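Local atomic coordinates of HTH-type transcriptional regulator AscG (PDB entry 3BRQ), a protein that represses the cryptic asc operon as a sequence-specific DNA-binding transcription factor of the LacI family. Residues B[83-88]-B[104-109]; B[88-93]-B[110-115]; B[26-31]-B[56-61]. One frame throughout, in Å; residues are numbered along the deposited sequence.

Overall arrangement
All three contacts lie in the subdomain built on the parallel sheet ordered 53-60, 21-27, 80-84, 104-107, 118-119. Interaction 3 comes first along the chain and joins the first two strands. Interaction 1 joins 80-84 to 104-107, with its centre about 11 Å from that of interaction 3. The two meet where Arg-86 reaches Thr-29 and Tyr-31. Interaction 2 has its centre about 9 Å from that of interaction 1, shares Leu-88 with it, and alternates with it along the chain. It lies about 19 Å, centre to centre, from interaction 3. Interactions 1 and 3 thus shape neighbouring strand ends near a bound sulfate, while interaction 2 packs helix 90-98 on a loop next to interaction 1 alone.

Interaction 1 of 3, residues B[83-88]-B[104-109]; sequences IYPRFL and IMVLNR. With SO4 (sulfate ion), chain F.
Arg-109 reaches back alongside Pro-85 to hold the loop that follows strand 80-84. Its CB points toward that loop. Its CG touches the CD-CG side of the proline ring, 3.9 Å from Pro-85 CD. CD passes beside the carbonyl oxygen of Pro-85, and bends at chi2 (-75°) and chi3 (-57°) fold the chain round so that the guanidinium comes to face the loop. At the tip, NH1 and NH2 both donate to Leu-88 O, at 2.9 and 3.0 Å. They approach end-on and in the carbonyl plane of Leu-88, though that oxygen is tilted from the guanidinium plane and both bonds are bent. NH1 also donates to Pro-85 O, 3.1 Å away, but from above that carbonyl's plane. Two backbone oxygens are thereby tied to one side chain, which probably helps hold the loop in this turn.

Next to this, the two strands run parallel. Ile-83 N donates to Met-105 O (2.8 Å) and Leu-107 N donates to Ile-83 O (3.0 Å). Tyr-84 crosses Leu-107 and Asn-108, with its CE1 3.6 Å from Asn-108 CB. The ring and the amide of Asn-108 are almost perpendicular, 83° apart, and the amide ND2 bonds to His-123. Tyr-84 OH donates to sulfate O4 at 2.6 Å. Arg-86 holds the same ion through NE and NH2. The sulfate is probably from the crystallisation liquor. Gly-33, Ser-151 and Thr-153 also bond to it. The ion thus lies between the loops of the two sheets, consistent with the effector cleft of LacI relatives.

Strands 80-84 and 104-107 belong to a beta-alpha-beta unit connected by helix 90-98. That helix covers Pro-85 and Val-106 through Ile-93, helix 63-75 meets Ile-83, and helix 255-270 packs on Met-105 and Leu-107.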
loop_
_atom_site.group_PDB
_atom_site.type_symbol
_atom_site.label_atom_id
_atom_site.label_comp_id
_atom_site.label_asym_id
_atom_site.label_seq_id
_atom_site.Cartn_x
_atom_site.Cartn_y
_atom_site.Cartn_z
ATOM N N ILE B 83 8.400 0.629 17.979
ATOM C CA ILE B 83 9.397 0.628 16.891
ATOM C C ILE B 83 9.119 -0.557 15.939
ATOM O O ILE B 83 8.965 -1.675 16.380
ATOM C CB ILE B 83 10.857 0.693 17.430
ATOM C CG1 ILE B 83 11.911 0.411 16.348
ATOM C CG2 ILE B 83 11.102 -0.314 18.523
ATOM C CD1 ILE B 83 12.121 1.613 15.394
ATOM N N TYR B 84 8.966 -0.286 14.639
ATOM C CA TYR B 84 8.994 -1.367 13.654
ATOM C C TYR B 84 10.283 -1.283 12.770
ATOM O O TYR B 84 10.301 -0.598 11.769
ATOM C CB TYR B 84 7.678 -1.360 12.881
ATOM C CG TYR B 84 7.565 -2.313 11.708
ATOM C CD1 TYR B 84 8.472 -3.369 11.518
ATOM C CD2 TYR B 84 6.538 -2.132 10.769
ATOM C CE1 TYR B 84 8.381 -4.205 10.411
ATOM C CE2 TYR B 84 6.409 -2.981 9.690
ATOM C CZ TYR B 84 7.327 -4.027 9.538
ATOM O OH TYR B 84 7.176 -4.838 8.446
ATOM N N PRO B 85 11.390 -1.939 13.198
ATOM C CA PRO B 85 12.663 -1.732 12.564
ATOM C C PRO B 85 13.016 -2.822 11.537
ATOM O O PRO B 85 12.760 -4.038 11.766
ATOM C CB PRO B 85 13.631 -1.820 13.767
ATOM C CG PRO B 85 13.033 -2.809 14.627
ATOM C CD PRO B 85 11.533 -2.821 14.355
ATOM N N ARG B 86 13.623 -2.409 10.415
ATOM C CA ARG B 86 14.206 -3.377 9.510
ATOM C C ARG B 86 15.628 -3.623 9.984
ATOM O O ARG B 86 16.037 -4.790 10.071
ATOM C CB ARG B 86 14.254 -2.891 8.037
ATOM C CG ARG B 86 14.973 -3.915 7.127
ATOM C CD ARG B 86 14.696 -3.793 5.670
ATOM N NE ARG B 86 13.318 -4.175 5.293
ATOM C CZ ARG B 86 12.895 -4.063 4.051
ATOM N NH1 ARG B 86 13.783 -3.630 3.157
ATOM N NH2 ARG B 86 11.633 -4.390 3.687
ATOM N N PHE B 87 16.381 -2.557 10.297
ATOM C CA PHE B 87 17.853 -2.678 10.430
ATOM C C PHE B 87 18.428 -2.943 11.835
ATOM O O PHE B 87 19.468 -3.624 11.954
ATOM C CB PHE B 87 18.569 -1.491 9.750
ATOM C CG PHE B 87 18.261 -1.374 8.278
ATOM C CD1 PHE B 87 18.973 -2.153 7.333
ATOM C CD2 PHE B 87 17.218 -0.565 7.840
ATOM C CE1 PHE B 87 18.678 -2.076 5.984
ATOM C CE2 PHE B 87 16.898 -0.481 6.472
ATOM C CZ PHE B 87 17.594 -1.214 5.545
ATOM N N LEU B 88 17.835 -2.381 12.889
ATOM C CA LEU B 88 18.398 -2.558 14.235
ATOM C C LEU B 88 18.484 -4.036 14.596
ATOM O O LEU B 88 17.559 -4.764 14.310
ATOM C CB LEU B 88 17.605 -1.815 15.292
ATOM C CG LEU B 88 17.751 -0.281 15.336
ATOM C CD1 LEU B 88 16.510 0.355 16.007
ATOM C CD2 LEU B 88 19.012 0.122 16.089
ATOM N N ILE B 104 8.656 1.275 25.643
ATOM C CA ILE B 104 9.063 1.075 24.229
ATOM C C ILE B 104 8.786 -0.364 23.838
ATOM O O ILE B 104 9.213 -1.300 24.534
ATOM C CB ILE B 104 10.554 1.412 23.944
ATOM C CG1 ILE B 104 10.838 2.859 24.320
ATOM C CG2 ILE B 104 10.915 1.157 22.420
ATOM C CD1 ILE B 104 12.298 3.217 24.334
HETATM N N MSE B 105 8.035 -0.562 22.762
HETATM C CA MSE B 105 7.784 -1.917 22.306
HETATM C C MSE B 105 8.177 -2.095 20.847
HETATM O O MSE B 105 8.118 -1.121 20.086
HETATM C CB MSE B 105 6.310 -2.278 22.542
HETATM C CG MSE B 105 6.082 -2.587 24.061
HETATM SE SE MSE B 105 4.329 -3.243 24.467
HETATM C CE MSE B 105 4.368 -5.011 23.741
ATOM N N VAL B 106 8.501 -3.333 20.460
ATOM C CA VAL B 106 8.992 -3.655 19.116
ATOM C C VAL B 106 7.985 -4.570 18.420
ATOM O O VAL B 106 7.448 -5.484 19.024
ATOM C CB VAL B 106 10.445 -4.301 19.146
ATOM C CG1 VAL B 106 10.419 -5.605 19.857
ATOM C CG2 VAL B 106 11.008 -4.516 17.724
ATOM N N LEU B 107 7.676 -4.237 17.167
ATOM C CA LEU B 107 6.850 -5.025 16.263
ATOM C C LEU B 107 7.731 -5.784 15.246
ATOM O O LEU B 107 8.630 -5.189 14.614
ATOM C CB LEU B 107 5.914 -4.056 15.491
ATOM C CG LEU B 107 4.881 -4.689 14.536
ATOM C CD1 LEU B 107 3.782 -5.434 15.368
ATOM C CD2 LEU B 107 4.225 -3.600 13.677
ATOM N N ASN B 108 7.432 -7.075 15.035
ATOM C CA ASN B 108 8.023 -7.867 13.933
ATOM C C ASN B 108 9.412 -8.422 14.255
ATOM O O ASN B 108 10.089 -8.944 13.354
ATOM C CB ASN B 108 8.052 -7.101 12.583
ATOM C CG ASN B 108 8.122 -8.054 11.345
ATOM O OD1 ASN B 108 8.876 -7.814 10.389
ATOM N ND2 ASN B 108 7.354 -9.119 11.369
ATOM N N ARG B 109 9.864 -8.290 15.506
ATOM C CA ARG B 109 11.180 -8.825 15.904
ATOM C C ARG B 109 11.014 -9.425 17.309
ATOM O O ARG B 109 10.317 -8.853 18.161
ATOM C CB ARG B 109 12.276 -7.729 15.918
ATOM C CG ARG B 109 12.241 -6.681 14.760
ATOM C CD ARG B 109 12.745 -7.220 13.365
ATOM N NE ARG B 109 14.095 -7.700 13.585
ATOM C CZ ARG B 109 15.185 -6.931 13.517
ATOM N NH1 ARG B 109 15.073 -5.679 13.078
ATOM N NH2 ARG B 109 16.404 -7.449 13.799
HETATM S S SO4 F . 10.621 -6.168 7.037
HETATM O O1 SO4 F . 10.875 -7.406 7.700
HETATM O O2 SO4 F . 11.503 -5.121 7.615
HETATM O O3 SO4 F . 10.675 -6.325 5.607
HETATM O O4 SO4 F . 9.207 -5.880 7.247
#

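Interaction 2 of 3, residues B[88-93]-B[110-115]; sequences LSVDEI and RLRKNS
A capping box starts helix 90-98, and the first turn of that helix leans on the loop after strand 104-107 through Val-90, Asp-91 and Ile-93. The apolar part is made by Leu-111. Its CD2 meets Ile-93 CG2 at 3.7 Å, and the two side chains cross at about a right angle. Ile-93 CG2 is placed for this by standing opposite the backbone N about the CA-CB bond, with CG1 at chi1 -57°. The same Leu-111 CD2 also comes close to Val-90 O.

Val-90 spreads its two methyls over different partners. CG2 lies 3.3 Å from Arg-110 O. CG1 sits over one face of the Arg-112 guanidinium, 3.8 Å from its NH2. At the edge of that guanidinium, in its plane, is Asp-91 OD1. NE donates to it in a weak hydrogen bond of 3.3 Å, part of a salt bridge. The carboxylate and guanidinium planes are 64° apart, so the pair is not a flat two-pronged one. Arg-112 gets there with a chain extended through chi1 and chi2 and bent at chi3 (-31°).

In the capping box, Ser-89 is the N-cap. Glu-92 N donates to Ser-89 OG at 3.0 Å, and Ser-89 N donates to Glu-92 OE1 at 2.9 Å, on the anti lone pair of that oxygen. The other carboxylate oxygen, Glu-92 OE2, forms a salt bridge with Arg-67 of helix 63-75.

Further along the loop, Asn-114 is the centre of an inverse gamma turn. Here the helix supplies the acceptors: Asp-94 takes the backbone N-H groups of Lys-113 and Asn-114. Asp-98 pairs with Lys-113 NZ and also accepts from Asn-114 ND2.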
loop_
_atom_site.group_PDB
_atom_site.type_symbol
_atom_site.label_atom_id
_atom_site.label_comp_id
_atom_site.label_asym_id
_atom_site.label_seq_id
_atom_site.Cartn_x
_atom_site.Cartn_y
_atom_site.Cartn_z
ATOM N N LEU B 88 17.835 -2.381 12.889
ATOM C CA LEU B 88 18.398 -2.558 14.235
ATOM C C LEU B 88 18.484 -4.036 14.596
ATOM O O LEU B 88 17.559 -4.764 14.310
ATOM C CB LEU B 88 17.605 -1.815 15.292
ATOM C CG LEU B 88 17.751 -0.281 15.336
ATOM C CD1 LEU B 88 16.510 0.355 16.007
ATOM C CD2 LEU B 88 19.012 0.122 16.089
ATOM N N SER B 89 19.596 -4.468 15.184
ATOM C CA SER B 89 19.708 -5.853 15.646
ATOM C C SER B 89 18.853 -5.990 16.892
ATOM O O SER B 89 18.574 -5.016 17.592
ATOM C CB SER B 89 21.141 -6.182 15.993
ATOM O OG SER B 89 21.501 -5.457 17.129
ATOM N N VAL B 90 18.396 -7.199 17.166
ATOM C CA VAL B 90 17.754 -7.528 18.470
ATOM C C VAL B 90 18.436 -6.908 19.714
ATOM O O VAL B 90 17.785 -6.233 20.545
ATOM C CB VAL B 90 17.541 -9.077 18.553
ATOM C CG1 VAL B 90 17.581 -9.630 19.973
ATOM C CG2 VAL B 90 16.220 -9.409 17.860
ATOM N N ASP B 91 19.747 -7.123 19.824
ATOM C CA ASP B 91 20.518 -6.587 20.911
ATOM C C ASP B 91 20.490 -5.080 20.943
ATOM O O ASP B 91 20.419 -4.520 22.012
ATOM C CB ASP B 91 21.972 -7.058 20.840
ATOM C CG ASP B 91 22.095 -8.546 21.077
ATOM O OD1 ASP B 91 21.249 -9.090 21.814
ATOM O OD2 ASP B 91 23.039 -9.168 20.542
ATOM N N GLU B 92 20.597 -4.431 19.785
ATOM C CA GLU B 92 20.448 -2.960 19.761
ATOM C C GLU B 92 19.091 -2.530 20.306
ATOM O O GLU B 92 18.997 -1.576 21.069
ATOM C CB GLU B 92 20.653 -2.407 18.363
ATOM C CG GLU B 92 22.122 -2.404 17.966
ATOM C CD GLU B 92 22.361 -2.002 16.501
ATOM O OE1 GLU B 92 21.770 -2.592 15.572
ATOM O OE2 GLU B 92 23.166 -1.078 16.292
ATOM N N ILE B 93 18.038 -3.247 19.927
ATOM C CA ILE B 93 16.709 -2.960 20.444
ATOM C C ILE B 93 16.653 -3.183 21.973
ATOM O O ILE B 93 16.150 -2.323 22.685
ATOM C CB ILE B 93 15.605 -3.717 19.660
ATOM C CG1 ILE B 93 15.676 -3.348 18.144
ATOM C CG2 ILE B 93 14.211 -3.333 20.221
ATOM C CD1 ILE B 93 15.231 -4.476 17.118
ATOM N N ARG B 110 11.629 -10.574 17.550
ATOM C CA ARG B 110 11.551 -11.234 18.881
ATOM C C ARG B 110 12.733 -10.863 19.767
ATOM O O ARG B 110 13.862 -11.147 19.411
ATOM C CB ARG B 110 11.477 -12.767 18.723
ATOM C CG ARG B 110 11.200 -13.498 20.071
ATOM C CD ARG B 110 10.837 -14.973 19.899
ATOM N NE ARG B 110 11.557 -15.573 18.783
ATOM C CZ ARG B 110 11.599 -16.880 18.502
ATOM N NH1 ARG B 110 10.957 -17.772 19.261
ATOM N NH2 ARG B 110 12.296 -17.289 17.443
ATOM N N LEU B 111 12.491 -10.226 20.911
ATOM C CA LEU B 111 13.600 -9.807 21.772
ATOM C C LEU B 111 14.190 -10.919 22.649
ATOM O O LEU B 111 13.502 -11.895 22.991
ATOM C CB LEU B 111 13.210 -8.588 22.629
ATOM C CG LEU B 111 12.988 -7.262 21.870
ATOM C CD1 LEU B 111 12.947 -6.116 22.832
ATOM C CD2 LEU B 111 14.045 -7.000 20.809
ATOM N N ARG B 112 15.474 -10.777 22.992
ATOM C CA ARG B 112 16.184 -11.781 23.780
ATOM C C ARG B 112 15.986 -11.514 25.268
ATOM O O ARG B 112 15.455 -12.358 25.996
ATOM C CB ARG B 112 17.680 -11.780 23.410
ATOM C CG ARG B 112 18.514 -12.907 24.065
ATOM C CD ARG B 112 20.037 -12.820 23.758
ATOM N NE ARG B 112 20.357 -12.235 22.448
ATOM C CZ ARG B 112 20.104 -12.794 21.263
ATOM N NH1 ARG B 112 19.507 -13.982 21.181
ATOM N NH2 ARG B 112 20.428 -12.146 20.142
ATOM N N LYS B 113 16.421 -10.341 25.715
ATOM C CA LYS B 113 16.215 -9.895 27.090
ATOM C C LYS B 113 14.756 -9.431 27.341
ATOM O O LYS B 113 14.024 -10.099 28.061
ATOM C CB LYS B 113 17.253 -8.839 27.460
ATOM C CG LYS B 113 17.189 -8.333 28.872
ATOM C CD LYS B 113 18.198 -7.189 29.048
ATOM C CE LYS B 113 17.948 -6.420 30.338
ATOM N NZ LYS B 113 16.478 -6.124 30.501
ATOM N N ASN B 114 14.317 -8.336 26.718
ATOM C CA ASN B 114 12.978 -7.784 26.991
ATOM C C ASN B 114 11.869 -8.365 26.122
ATOM O O ASN B 114 11.185 -7.639 25.374
ATOM C CB ASN B 114 12.986 -6.260 26.895
ATOM C CG ASN B 114 14.035 -5.617 27.782
ATOM O OD1 ASN B 114 13.833 -5.446 28.983
ATOM N ND2 ASN B 114 15.155 -5.218 27.181
ATOM N N SER B 115 11.664 -9.675 26.246
ATOM C CA SER B 115 10.757 -10.424 25.358
ATOM C C SER B 115 9.296 -10.019 25.491
ATOM O O SER B 115 8.546 -10.108 24.515
ATOM C CB SER B 115 10.920 -11.925 25.570
ATOM O OG SER B 115 10.852 -12.205 26.961
#

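Interaction 3 of 3, residues B[26-31]-B[56-61]; sequences VTNTLY and LADGKH
Val-26 begins the contact by packing CG2 on Leu-56 CD1 at 3.8 Å. Its N makes only a weak bond to Ala-57 O. Its O accepts from Gly-59 N at 2.8 Å, the donor lying above the carbonyl plane. A water is also bonded to this oxygen and to Asp-58 OD1. Thr-27 presses CG2 close to Lys-60 O, 3.0 Å away, while its OG1 turns to Glu-66. Asn-28 N donates to Lys-60 O at 2.8 Å, in the plane of that carbonyl, and Asn-28 CB touches Asp-58 OD1. The backbone O of Asn-28 meets the His-61 ring at its edge, 3.2 Å from His-61 CD2. Thr-29 then brings CG2 near His-61 NE2, the two side chains crossing at about a right angle, and its OG1 donates to Tyr-31 O.

Across from these, Asp-58 OD1 accepts from Lys-60 N at 2.8 Å, forming an Asx turn. An alanine here has no carboxylate to accept from Lys-60 N, and the bend that presents Lys-60 O to Asn-28 would probably be less fixed.

Leu-56 and Ala-57 pair antiparallel with a strand of the second subunit, so the sheet continues across the dimer. Strands 21-27 and 53-60, joined by helix 36-49, form a beta-alpha-beta unit of the periplasmic-binding-protein-like fold.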
loop_
_atom_site.group_PDB
_atom_site.type_symbol
_atom_site.label_atom_id
_atom_site.label_comp_id
_atom_site.label_asym_id
_atom_site.label_seq_id
_atom_site.Cartn_x
_atom_site.Cartn_y
_atom_site.Cartn_z
ATOM N N VAL B 26 8.918 3.775 11.835
ATOM C CA VAL B 26 8.786 2.780 10.772
ATOM C C VAL B 26 9.769 3.151 9.654
ATOM O O VAL B 26 9.892 4.316 9.271
ATOM C CB VAL B 26 7.371 2.683 10.212
ATOM C CG1 VAL B 26 7.281 1.674 9.073
ATOM C CG2 VAL B 26 6.376 2.318 11.326
ATOM N N THR B 27 10.554 2.145 9.236
ATOM C CA THR B 27 11.553 2.297 8.173
ATOM C C THR B 27 10.884 2.616 6.818
ATOM O O THR B 27 9.805 2.097 6.483
ATOM C CB THR B 27 12.485 1.024 8.122
ATOM O OG1 THR B 27 12.992 0.773 9.457
ATOM C CG2 THR B 27 13.713 1.266 7.287
ATOM N N ASN B 28 11.551 3.435 6.018
ATOM C CA ASN B 28 11.081 3.829 4.693
ATOM C C ASN B 28 11.447 2.755 3.642
ATOM O O ASN B 28 12.313 2.942 2.785
ATOM C CB ASN B 28 11.688 5.195 4.336
ATOM C CG ASN B 28 11.184 5.738 3.002
ATOM O OD1 ASN B 28 10.014 5.730 2.740
ATOM N ND2 ASN B 28 12.096 6.180 2.155
ATOM N N THR B 29 10.797 1.610 3.738
ATOM C CA THR B 29 11.058 0.547 2.785
ATOM C C THR B 29 9.857 0.435 1.884
ATOM O O THR B 29 8.761 0.877 2.236
ATOM C CB THR B 29 11.354 -0.770 3.461
ATOM O OG1 THR B 29 10.310 -1.057 4.395
ATOM C CG2 THR B 29 12.729 -0.690 4.208
ATOM N N LEU B 30 10.067 -0.109 0.699
ATOM C CA LEU B 30 8.992 -0.135 -0.289
ATOM C C LEU B 30 7.993 -1.224 0.142
ATOM O O LEU B 30 6.778 -1.059 0.001
ATOM C CB LEU B 30 9.557 -0.453 -1.683
ATOM C CG LEU B 30 8.498 -0.620 -2.766
ATOM C CD1 LEU B 30 7.760 0.713 -3.110
ATOM C CD2 LEU B 30 9.143 -1.220 -4.000
ATOM N N TYR B 31 8.528 -2.313 0.691
ATOM C CA TYR B 31 7.714 -3.408 1.198
ATOM C C TYR B 31 7.873 -3.473 2.700
ATOM O O TYR B 31 8.957 -3.197 3.215
ATOM C CB TYR B 31 8.158 -4.760 0.609
ATOM C CG TYR B 31 7.431 -5.969 1.199
ATOM C CD1 TYR B 31 6.131 -6.298 0.806
ATOM C CD2 TYR B 31 8.051 -6.781 2.169
ATOM C CE1 TYR B 31 5.456 -7.414 1.362
ATOM C CE2 TYR B 31 7.393 -7.880 2.708
ATOM C CZ TYR B 31 6.104 -8.211 2.303
ATOM O OH TYR B 31 5.458 -9.333 2.882
ATOM N N LEU B 56 3.956 9.682 13.909
ATOM C CA LEU B 56 4.820 8.678 13.221
ATOM C C LEU B 56 6.069 9.384 12.714
ATOM O O LEU B 56 5.957 10.333 11.972
ATOM C CB LEU B 56 4.084 8.077 12.028
ATOM C CG LEU B 56 4.839 7.278 10.983
ATOM C CD1 LEU B 56 5.231 5.920 11.530
ATOM C CD2 LEU B 56 3.910 7.078 9.777
ATOM N N ALA B 57 7.244 8.877 13.074
ATOM C CA ALA B 57 8.479 9.419 12.543
ATOM C C ALA B 57 9.080 8.451 11.510
ATOM O O ALA B 57 9.130 7.230 11.720
ATOM C CB ALA B 57 9.498 9.718 13.719
ATOM N N ASP B 58 9.517 9.004 10.386
ATOM C CA ASP B 58 10.254 8.255 9.393
ATOM C C ASP B 58 11.517 7.649 10.089
ATOM O O ASP B 58 12.379 8.365 10.545
ATOM C CB ASP B 58 10.700 9.224 8.308
ATOM C CG ASP B 58 11.370 8.551 7.135
ATOM O OD1 ASP B 58 11.372 7.291 7.100
ATOM O OD2 ASP B 58 11.895 9.322 6.269
ATOM N N GLY B 59 11.623 6.351 10.125
ATOM C CA GLY B 59 12.878 5.717 10.629
ATOM C C GLY B 59 13.936 5.671 9.519
ATOM O O GLY B 59 15.078 5.211 9.745
ATOM N N LYS B 60 13.548 6.128 8.317
ATOM C CA LYS B 60 14.481 6.279 7.162
ATOM C C LYS B 60 14.998 4.952 6.688
ATOM O O LYS B 60 14.203 4.073 6.386
ATOM C CB LYS B 60 15.613 7.283 7.440
ATOM C CG LYS B 60 15.145 8.610 7.935
ATOM C CD LYS B 60 16.258 9.590 8.218
ATOM C CE LYS B 60 15.604 10.908 8.728
ATOM N NZ LYS B 60 16.619 11.975 9.096
ATOM N N HIS B 61 16.305 4.701 6.700
ATOM C CA HIS B 61 16.716 3.514 6.001
ATOM C C HIS B 61 18.046 2.892 6.471
ATOM O O HIS B 61 18.800 2.438 5.594
ATOM C CB HIS B 61 16.839 3.820 4.469
ATOM C CG HIS B 61 16.521 2.638 3.606
ATOM N ND1 HIS B 61 17.387 1.572 3.453
ATOM C CD2 HIS B 61 15.430 2.335 2.865
ATOM C CE1 HIS B 61 16.845 0.662 2.662
ATOM N NE2 HIS B 61 15.658 1.100 2.286
HETATM O O HOH W 1 9.004 5.801 7.047
#